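Local coordinates for Nitrate/nitrite binding protein NrtA (Synechocystis sp., PDB 2G29) that captures nitrate as the substrate-binding protein of a cyanobacterial ABC transporter for nitrate, and probably nitrite, uptake, at residues A[132-137]-A[147-152]; A[128-133]-A[172-177]; A[50-55]-A[65-70]. One frame throughout, in Å; residues are numbered along the deposited sequence.

The two domains of a C-clamp binding protein offer a useful comparison of how helices are fastened to the chain around them. Interactions 1 and 2 lie in one domain, with centres about 10 Å apart; interaction 3 is on the opposite side of the chain's centre. Interaction 2 is buried and wholly apolar, with an isoleucine methyl over a tryptophan face. Interaction 1 is also apolar but only partly buried, at the periphery; their segments overlap at Asn-132 and Asn-133, and the touch between them is Phe-150 on Leu-175. Interaction 3, again partly buried, instead depends on a lysine reaching a backbone carbonyl. Interactions 2 and 3 both join helix to strand, whereas interaction 1 joins a 3-10 turn to a helix.

Interaction 1: A[132-137]-A[147-152]; sequences NNYKDL and KEAFAK
Tyr-134 reaches from the 3-10 turn of 132-137 to helix 146-151 and meets two consecutive residues there, Ala-149 and Phe-150, in two different ways. Its CG stands beside the backbone N and anti to the carbonyl carbon (chi1 -62°), which points the ring at the helix. One edge of the tyrosine ring then comes against the helix: Ala-149 CB lies close to the ring plane, 3.7 Å from Tyr-134 CE2. Farther out, the phenol end crosses the side chain of Phe-150. The two ring planes are inclined at 78° with centroids 5.7 Å apart, an oblique pairing in which Tyr-134 CZ lies at the edge of the phenylalanine ring, in its plane, 3.7 Å from Phe-150 CE2. The hydroxyl comes nearer still, with Tyr-134 OH 3.4 Å from Phe-150 CD2. One turn later, Leu-137 adds a single methyl, its CD1 resting 3.8 Å from Ala-149 CB, so that the small alanine is touched by both larger side chains. The hydroxyl of Tyr-134 makes its hydrogen bond beyond this contact, to Glu-206 OE2, a residue that Phe-150 also touches. The chemistry is thus divided along one side chain: van der Waals contact along the ring binds turn to helix, while a polar bond at its end, toward the carboxylate, probably limits how far that ring can shift.

Interaction 2: A[128-133]-A[172-177]; sequences IQLGNN and RYWLAA
Ile-128 lays its CG2 methyl over one face of the Trp-174 indole, and this is the tight half of the contact. Ile-128 CG2 is 3.5 Å from the centroid of the six-membered ring, only 19° off the ring normal, an almost vertical CH-pi approach. A slight offset toward the rim gives the shortest approach, 3.3 Å between Ile-128 CG2 and Trp-174 CZ3. The second branch of the isoleucine continues on the same side of the indole, toward its attachment: Ile-128 CD1 comes within 3.9 Å of Trp-174 CB. Both arms can serve one surface because the two side chains run past each other in opposite directions. The tryptophan contributes to this with CG anti to the backbone N (chi1 169°), which extends the indole from the helix toward the strand.

Two residues along, the fit is much looser. Leu-130 meets the outer edge of the indole, close to its plane, and its CD2 stays 4.4 Å from Trp-174 CH2. Beyond it, 128-133 leaves the contact and climbs toward the surface, where Asn-133 is exposed. The polar edge of the indole is satisfied elsewhere, NE1 donating to Gly-140 O.

The contact lies close to the binding site. Ile-128 is about 7 Å, side chain to side chain, from both Gln-126 and His-167, two of the nitrate-binding residues, which belong to the same strand and helix. Strand 126-130 runs antiparallel between strands 207-211 and 225-229, and Trp-174 also touches Ser-207, Ala-227 and Leu-228, so helix 166-177 spreads its indole over three strands of the sheet, while Tyr-173 packs against helix 332-344.

Interaction 3: A[50-55]-A[65-70]; sequences IAKEKG and VEVLKQ
Lys-52 and Val-65 meet through the lysine amine and the valine backbone: Lys-52 NZ donates a 2.7 Å hydrogen bond to Val-65 O. The donor lies in the carbonyl plane, with a C=O...N angle of 147°. Lys-52 has the most surface covered in this contact, and its shape explains why. CG is anti to the backbone N (chi1 -177°), and a bend at the next torsion (chi2 67°) turns the otherwise extended chain toward the backbone of Val-65. Its last carbons share the approach, with Lys-52 CE 3.3 Å from Val-65 O. The same amine also makes a weak hydrogen bond to Pro-63 O, so one amine, probably charged, grips Val-65 O firmly and Pro-63 O weakly.

Val-65 follows in covered surface. Beyond the carbonyl it gives to the lysine, its buried side chain packs on Tyr-57 and on Leu-259 of helix 253-271. Val-67, third in order, takes up the apolar base of the lysine: Val-67 CG1 stands 4.3 Å from Lys-52 CB, a light touch, and the valine packs as well on Phe-39 and Trp-288. With a leucine in place of Lys-52 the amine is gone, and the carbonyl of Val-65 would probably lose its donor from the helix, along with the weaker tie to Pro-63.

The topology is a beta-alpha-beta crossover: strand 36-39 leads through helices 46-53 and 56-59 to the parallel neighbouring strand 66-69, at the sheet margin. With strand order 2-1-3-5-4, the sheet has the pattern of type II periplasmic binding proteins, and the chain runs on from this strand to the nitrate-binding Trp-73.

Interaction 1: A[132-137]-A[147-152]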
loop_
_atom_site.group_PDB
_atom_site.type_symbol
_atom_site.label_atom_id
_atom_site.label_comp_id
_atom_site.label_asym_id
_atom_site.label_seq_id
_atom_site.Cartn_x
_atom_site.Cartn_y
_atom_site.Cartn_z
ATOM N N ASN A 132 20.399 2.568 13.138
ATOM C CA ASN A 132 21.024 2.081 14.359
ATOM C C ASN A 132 21.391 3.160 15.354
ATOM O O ASN A 132 21.569 2.876 16.557
ATOM C CB ASN A 132 22.270 1.270 14.038
ATOM C CG ASN A 132 21.952 -0.003 13.341
ATOM O OD1 ASN A 132 20.908 -0.595 13.584
ATOM N ND2 ASN A 132 22.855 -0.452 12.471
ATOM N N ASN A 133 21.510 4.399 14.894
ATOM C CA ASN A 133 21.841 5.479 15.829
ATOM C C ASN A 133 20.732 5.716 16.849
ATOM O O ASN A 133 20.922 6.463 17.812
ATOM C CB ASN A 133 22.128 6.783 15.087
ATOM C CG ASN A 133 23.432 6.739 14.348
ATOM O OD1 ASN A 133 24.316 5.953 14.692
ATOM N ND2 ASN A 133 23.577 7.578 13.335
ATOM N N TYR A 134 19.575 5.073 16.664
ATOM C CA TYR A 134 18.455 5.271 17.580
ATOM C C TYR A 134 18.197 4.060 18.444
ATOM O O TYR A 134 17.202 4.003 19.171
ATOM C CB TYR A 134 17.196 5.620 16.771
ATOM C CG TYR A 134 17.362 6.899 16.010
ATOM C CD1 TYR A 134 17.841 6.898 14.706
ATOM C CD2 TYR A 134 17.128 8.124 16.625
ATOM C CE1 TYR A 134 18.092 8.075 14.027
ATOM C CE2 TYR A 134 17.370 9.304 15.981
ATOM C CZ TYR A 134 17.854 9.291 14.695
ATOM O OH TYR A 134 18.149 10.471 14.094
ATOM N N LYS A 135 19.105 3.101 18.384
ATOM C CA LYS A 135 18.909 1.879 19.154
ATOM C C LYS A 135 18.730 2.076 20.660
ATOM O O LYS A 135 17.883 1.431 21.256
ATOM C CB LYS A 135 20.038 0.872 18.883
ATOM C CG LYS A 135 19.810 0.061 17.596
ATOM C CD LYS A 135 20.781 -1.111 17.503
ATOM C CE LYS A 135 20.456 -2.048 16.340
ATOM N NZ LYS A 135 21.330 -3.261 16.364
ATOM N N ASP A 136 19.490 2.985 21.269
ATOM C CA ASP A 136 19.366 3.164 22.711
ATOM C C ASP A 136 17.990 3.653 23.159
ATOM O O ASP A 136 17.574 3.387 24.296
ATOM C CB ASP A 136 20.475 4.103 23.210
ATOM C CG ASP A 136 21.869 3.580 22.861
ATOM O OD1 ASP A 136 22.124 2.378 23.108
ATOM O OD2 ASP A 136 22.717 4.352 22.343
ATOM N N LEU A 137 17.277 4.350 22.266
ATOM C CA LEU A 137 15.955 4.901 22.569
ATOM C C LEU A 137 14.820 3.882 22.538
ATOM O O LEU A 137 13.717 4.163 23.050
ATOM C CB LEU A 137 15.623 6.055 21.603
ATOM C CG LEU A 137 16.552 7.263 21.653
ATOM C CD1 LEU A 137 16.160 8.303 20.606
ATOM C CD2 LEU A 137 16.466 7.890 23.043
ATOM N N LYS A 147 12.162 13.458 19.107
ATOM C CA LYS A 147 12.224 14.912 18.994
ATOM C C LYS A 147 13.608 15.481 19.381
ATOM O O LYS A 147 14.250 16.194 18.594
ATOM C CB LYS A 147 11.120 15.520 19.863
ATOM C CG LYS A 147 11.069 17.025 19.831
ATOM C CD LYS A 147 9.631 17.503 19.612
ATOM C CE LYS A 147 9.569 19.001 19.496
ATOM N NZ LYS A 147 9.107 19.415 18.151
ATOM N N GLU A 148 14.062 15.158 20.586
ATOM C CA GLU A 148 15.368 15.612 21.044
ATOM C C GLU A 148 16.505 14.976 20.242
ATOM O O GLU A 148 17.553 15.589 20.030
ATOM C CB GLU A 148 15.568 15.287 22.522
ATOM C CG GLU A 148 14.703 16.082 23.496
ATOM C CD GLU A 148 15.237 16.001 24.924
ATOM O OE1 GLU A 148 15.679 14.904 25.336
ATOM O OE2 GLU A 148 15.213 17.035 25.636
ATOM N N ALA A 149 16.316 13.735 19.792
ATOM C CA ALA A 149 17.373 13.067 19.031
ATOM C C ALA A 149 17.550 13.664 17.636
ATOM O O ALA A 149 18.684 13.833 17.161
ATOM C CB ALA A 149 17.076 11.555 18.927
ATOM N N PHE A 150 16.434 13.974 16.972
ATOM C CA PHE A 150 16.499 14.574 15.640
ATOM C C PHE A 150 17.164 15.957 15.713
ATOM O O PHE A 150 17.796 16.406 14.750
ATOM C CB PHE A 150 15.090 14.707 15.047
ATOM C CG PHE A 150 14.580 13.458 14.363
ATOM C CD1 PHE A 150 13.402 13.523 13.618
ATOM C CD2 PHE A 150 15.246 12.245 14.463
ATOM C CE1 PHE A 150 12.892 12.396 12.977
ATOM C CE2 PHE A 150 14.733 11.092 13.818
ATOM C CZ PHE A 150 13.571 11.179 13.086
ATOM N N ALA A 151 17.004 16.633 16.849
ATOM C CA ALA A 151 17.599 17.953 17.015
ATOM C C ALA A 151 19.126 17.922 16.910
ATOM O O ALA A 151 19.767 18.941 16.572
ATOM C CB ALA A 151 17.176 18.546 18.357
ATOM N N LYS A 152 19.723 16.764 17.184
ATOM C CA LYS A 152 21.187 16.626 17.095
ATOM C C LYS A 152 21.639 16.394 15.648
ATOM O O LYS A 152 22.834 16.303 15.368
ATOM C CB LYS A 152 21.665 15.448 17.962
ATOM C CG LYS A 152 21.189 15.503 19.400
ATOM C CD LYS A 152 21.801 14.402 20.261
ATOM C CE LYS A 152 21.231 14.470 21.683
ATOM N NZ LYS A 152 21.963 13.634 22.684
#

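Interaction 2: A[128-133]-A[172-177]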
loop_
_atom_site.group_PDB
_atom_site.type_symbol
_atom_site.label_atom_id
_atom_site.label_comp_id
_atom_site.label_asym_id
_atom_site.label_seq_id
_atom_site.Cartn_x
_atom_site.Cartn_y
_atom_site.Cartn_z
ATOM N N ILE A 128 7.769 0.867 9.905
ATOM C CA ILE A 128 8.515 2.099 10.137
ATOM C C ILE A 128 9.792 1.663 10.851
ATOM O O ILE A 128 9.732 1.026 11.925
ATOM C CB ILE A 128 7.707 3.101 11.000
ATOM C CG1 ILE A 128 6.502 3.572 10.179
ATOM C CG2 ILE A 128 8.596 4.270 11.433
ATOM C CD1 ILE A 128 5.566 4.538 10.903
ATOM N N GLN A 129 10.924 2.002 10.244
ATOM C CA GLN A 129 12.230 1.640 10.741
ATOM C C GLN A 129 13.038 2.851 11.140
ATOM O O GLN A 129 12.791 3.974 10.698
ATOM C CB GLN A 129 13.023 0.875 9.680
ATOM C CG GLN A 129 12.456 -0.509 9.377
ATOM C CD GLN A 129 11.083 -0.472 8.730
ATOM O OE1 GLN A 129 10.883 0.140 7.655
ATOM N NE2 GLN A 129 10.123 -1.115 9.371
ATOM N N LEU A 130 14.023 2.600 11.982
ATOM C CA LEU A 130 14.958 3.647 12.443
ATOM C C LEU A 130 16.390 3.158 12.229
ATOM O O LEU A 130 16.659 1.957 12.292
ATOM C CB LEU A 130 14.773 3.904 13.936
ATOM C CG LEU A 130 13.565 4.778 14.202
ATOM C CD1 LEU A 130 13.092 4.595 15.664
ATOM C CD2 LEU A 130 13.893 6.241 13.902
ATOM N N GLY A 131 17.299 4.090 11.956
ATOM C CA GLY A 131 18.692 3.697 11.823
ATOM C C GLY A 131 19.260 3.251 13.175
ATOM O O GLY A 131 18.676 3.512 14.232
ATOM N N ASN A 132 20.399 2.568 13.138
ATOM C CA ASN A 132 21.024 2.081 14.359
ATOM C C ASN A 132 21.391 3.160 15.354
ATOM O O ASN A 132 21.569 2.876 16.557
ATOM C CB ASN A 132 22.270 1.270 14.038
ATOM C CG ASN A 132 21.952 -0.003 13.341
ATOM O OD1 ASN A 132 20.908 -0.595 13.584
ATOM N ND2 ASN A 132 22.855 -0.452 12.471
ATOM N N ASN A 133 21.510 4.399 14.894
ATOM C CA ASN A 133 21.841 5.479 15.829
ATOM C C ASN A 133 20.732 5.716 16.849
ATOM O O ASN A 133 20.922 6.463 17.812
ATOM C CB ASN A 133 22.128 6.783 15.087
ATOM C CG ASN A 133 23.432 6.739 14.348
ATOM O OD1 ASN A 133 24.316 5.953 14.692
ATOM N ND2 ASN A 133 23.577 7.578 13.335
ATOM N N ARG A 172 4.298 10.251 8.563
ATOM C CA ARG A 172 3.924 11.589 9.029
ATOM C C ARG A 172 2.939 11.477 10.186
ATOM O O ARG A 172 2.997 12.271 11.134
ATOM C CB ARG A 172 3.266 12.399 7.926
ATOM C CG ARG A 172 4.229 12.874 6.863
ATOM C CD ARG A 172 3.495 13.583 5.745
ATOM N NE ARG A 172 4.471 14.138 4.802
ATOM C CZ ARG A 172 4.650 15.445 4.583
ATOM N NH1 ARG A 172 3.905 16.361 5.215
ATOM N NH2 ARG A 172 5.646 15.833 3.792
ATOM N N TYR A 173 2.020 10.513 10.143
ATOM C CA TYR A 173 1.043 10.370 11.231
ATOM C C TYR A 173 1.742 10.003 12.541
ATOM O O TYR A 173 1.450 10.557 13.613
ATOM C CB TYR A 173 -0.004 9.291 10.849
ATOM C CG TYR A 173 -1.191 9.237 11.763
ATOM C CD1 TYR A 173 -2.377 9.889 11.423
ATOM C CD2 TYR A 173 -1.099 8.639 13.035
ATOM C CE1 TYR A 173 -3.448 9.955 12.320
ATOM C CE2 TYR A 173 -2.159 8.738 13.946
ATOM C CZ TYR A 173 -3.321 9.387 13.589
ATOM O OH TYR A 173 -4.392 9.583 14.467
ATOM N N TRP A 174 2.677 9.066 12.444
ATOM C CA TRP A 174 3.422 8.585 13.604
ATOM C C TRP A 174 4.273 9.706 14.195
ATOM O O TRP A 174 4.274 9.920 15.426
ATOM C CB TRP A 174 4.272 7.387 13.153
ATOM C CG TRP A 174 5.339 6.857 14.116
ATOM C CD1 TRP A 174 5.149 6.182 15.289
ATOM C CD2 TRP A 174 6.733 6.872 13.878
ATOM N NE1 TRP A 174 6.351 5.764 15.789
ATOM C CE2 TRP A 174 7.350 6.182 14.952
ATOM C CE3 TRP A 174 7.541 7.406 12.872
ATOM C CZ2 TRP A 174 8.741 6.012 15.029
ATOM C CZ3 TRP A 174 8.904 7.241 12.944
ATOM C CH2 TRP A 174 9.499 6.550 14.024
ATOM N N LEU A 175 4.975 10.452 13.339
ATOM C CA LEU A 175 5.850 11.520 13.832
ATOM C C LEU A 175 5.022 12.653 14.398
ATOM O O LEU A 175 5.368 13.209 15.443
ATOM C CB LEU A 175 6.804 12.030 12.735
ATOM C CG LEU A 175 7.914 11.015 12.400
ATOM C CD1 LEU A 175 8.595 11.349 11.077
ATOM C CD2 LEU A 175 8.957 10.998 13.532
ATOM N N ALA A 176 3.905 12.967 13.761
ATOM C CA ALA A 176 3.054 14.024 14.261
ATOM C C ALA A 176 2.423 13.657 15.595
ATOM O O ALA A 176 2.295 14.529 16.455
ATOM C CB ALA A 176 1.964 14.369 13.228
ATOM N N ALA A 177 2.014 12.404 15.786
ATOM C CA ALA A 177 1.423 11.998 17.074
ATOM C C ALA A 177 2.493 12.187 18.146
ATOM O O ALA A 177 2.173 12.454 19.316
ATOM C CB ALA A 177 0.988 10.525 17.023
#

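Interaction 3: A[50-55]-A[65-70]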
loop_
_atom_site.group_PDB
_atom_site.type_symbol
_atom_site.label_atom_id
_atom_site.label_comp_id
_atom_site.label_asym_id
_atom_site.label_seq_id
_atom_site.Cartn_x
_atom_site.Cartn_y
_atom_site.Cartn_z
ATOM N N ILE A 50 0.917 -14.074 -8.215
ATOM C CA ILE A 50 0.314 -15.421 -8.079
ATOM C C ILE A 50 -0.769 -15.607 -9.152
ATOM O O ILE A 50 -0.963 -16.718 -9.677
ATOM C CB ILE A 50 -0.269 -15.620 -6.655
ATOM C CG1 ILE A 50 0.855 -15.972 -5.681
ATOM C CG2 ILE A 50 -1.296 -16.765 -6.611
ATOM C CD1 ILE A 50 1.659 -17.153 -6.068
ATOM N N ALA A 51 -1.489 -14.559 -9.505
ATOM C CA ALA A 51 -2.499 -14.723 -10.555
ATOM C C ALA A 51 -1.833 -15.204 -11.854
ATOM O O ALA A 51 -2.455 -15.910 -12.645
ATOM C CB ALA A 51 -3.241 -13.426 -10.797
ATOM N N LYS A 52 -0.586 -14.817 -12.088
ATOM C CA LYS A 52 0.130 -15.281 -13.280
ATOM C C LYS A 52 0.715 -16.677 -12.992
ATOM O O LYS A 52 0.418 -17.639 -13.703
ATOM C CB LYS A 52 1.270 -14.311 -13.650
ATOM C CG LYS A 52 2.028 -14.680 -14.942
ATOM C CD LYS A 52 1.124 -14.530 -16.154
ATOM C CE LYS A 52 1.882 -14.750 -17.447
ATOM N NZ LYS A 52 0.995 -14.492 -18.632
ATOM N N GLU A 53 1.518 -16.798 -11.939
ATOM C CA GLU A 53 2.167 -18.077 -11.623
ATOM C C GLU A 53 1.252 -19.279 -11.404
ATOM O O GLU A 53 1.629 -20.408 -11.748
ATOM C CB GLU A 53 3.060 -17.913 -10.390
ATOM C CG GLU A 53 4.357 -17.147 -10.641
ATOM C CD GLU A 53 5.476 -18.019 -11.219
ATOM O OE1 GLU A 53 6.559 -17.481 -11.486
ATOM O OE2 GLU A 53 5.277 -19.238 -11.399
ATOM N N LYS A 54 0.072 -19.054 -10.831
ATOM C CA LYS A 54 -0.842 -20.160 -10.551
ATOM C C LYS A 54 -1.957 -20.260 -11.571
ATOM O O LYS A 54 -2.944 -20.973 -11.348
ATOM C CB LYS A 54 -1.415 -20.073 -9.130
ATOM C CG LYS A 54 -0.361 -20.001 -8.026
ATOM C CD LYS A 54 0.595 -21.181 -8.033
ATOM C CE LYS A 54 -0.139 -22.466 -7.695
ATOM N NZ LYS A 54 0.756 -23.685 -7.613
ATOM N N GLY A 55 -1.790 -19.537 -12.678
ATOM C CA GLY A 55 -2.727 -19.578 -13.799
ATOM C C GLY A 55 -4.110 -18.966 -13.634
ATOM O O GLY A 55 -5.030 -19.284 -14.390
ATOM N N VAL A 65 -1.475 -11.946 -20.042
ATOM C CA VAL A 65 -1.230 -10.814 -19.138
ATOM C C VAL A 65 0.248 -10.735 -18.759
ATOM O O VAL A 65 0.873 -11.758 -18.478
ATOM C CB VAL A 65 -2.081 -10.961 -17.846
ATOM C CG1 VAL A 65 -1.660 -9.918 -16.773
ATOM C CG2 VAL A 65 -3.542 -10.791 -18.195
ATOM N N GLU A 66 0.811 -9.522 -18.791
ATOM C CA GLU A 66 2.210 -9.316 -18.385
ATOM C C GLU A 66 2.208 -8.634 -17.018
ATOM O O GLU A 66 1.472 -7.651 -16.808
ATOM C CB GLU A 66 2.933 -8.415 -19.372
ATOM C CG GLU A 66 2.997 -8.931 -20.796
ATOM C CD GLU A 66 3.751 -7.963 -21.642
ATOM O OE1 GLU A 66 4.910 -7.689 -21.266
ATOM O OE2 GLU A 66 3.199 -7.464 -22.647
ATOM N N VAL A 67 2.990 -9.184 -16.095
ATOM C CA VAL A 67 3.111 -8.634 -14.742
ATOM C C VAL A 67 4.544 -8.092 -14.719
ATOM O O VAL A 67 5.520 -8.844 -14.637
ATOM C CB VAL A 67 2.877 -9.744 -13.708
ATOM C CG1 VAL A 67 3.800 -10.887 -13.971
ATOM C CG2 VAL A 67 2.960 -9.205 -12.311
ATOM N N LEU A 68 4.637 -6.766 -14.821
ATOM C CA LEU A 68 5.913 -6.065 -15.021
ATOM C C LEU A 68 6.448 -5.218 -13.902
ATOM O O LEU A 68 5.812 -4.255 -13.495
ATOM C CB LEU A 68 5.763 -5.169 -16.231
ATOM C CG LEU A 68 5.355 -5.898 -17.507
ATOM C CD1 LEU A 68 4.806 -4.906 -18.498
ATOM C CD2 LEU A 68 6.563 -6.642 -18.068
ATOM N N LYS A 69 7.621 -5.583 -13.423
ATOM C CA LYS A 69 8.232 -4.883 -12.305
ATOM C C LYS A 69 8.580 -3.444 -12.672
ATOM O O LYS A 69 9.193 -3.188 -13.716
ATOM C CB LYS A 69 9.507 -5.608 -11.852
ATOM C CG LYS A 69 10.050 -5.026 -10.531
ATOM C CD LYS A 69 11.374 -5.619 -10.092
ATOM C CE LYS A 69 11.307 -7.070 -9.744
ATOM N NZ LYS A 69 12.694 -7.520 -9.375
ATOM N N GLN A 70 8.188 -2.517 -11.795
ATOM C CA GLN A 70 8.461 -1.081 -11.934
ATOM C C GLN A 70 9.601 -0.737 -10.981
ATOM O O GLN A 70 9.740 -1.350 -9.916
ATOM C CB GLN A 70 7.214 -0.277 -11.557
ATOM C CG GLN A 70 5.953 -0.694 -12.316
ATOM C CD GLN A 70 6.033 -0.336 -13.802
ATOM O OE1 GLN A 70 6.020 0.848 -14.162
ATOM N NE2 GLN A 70 6.092 -1.360 -14.669
#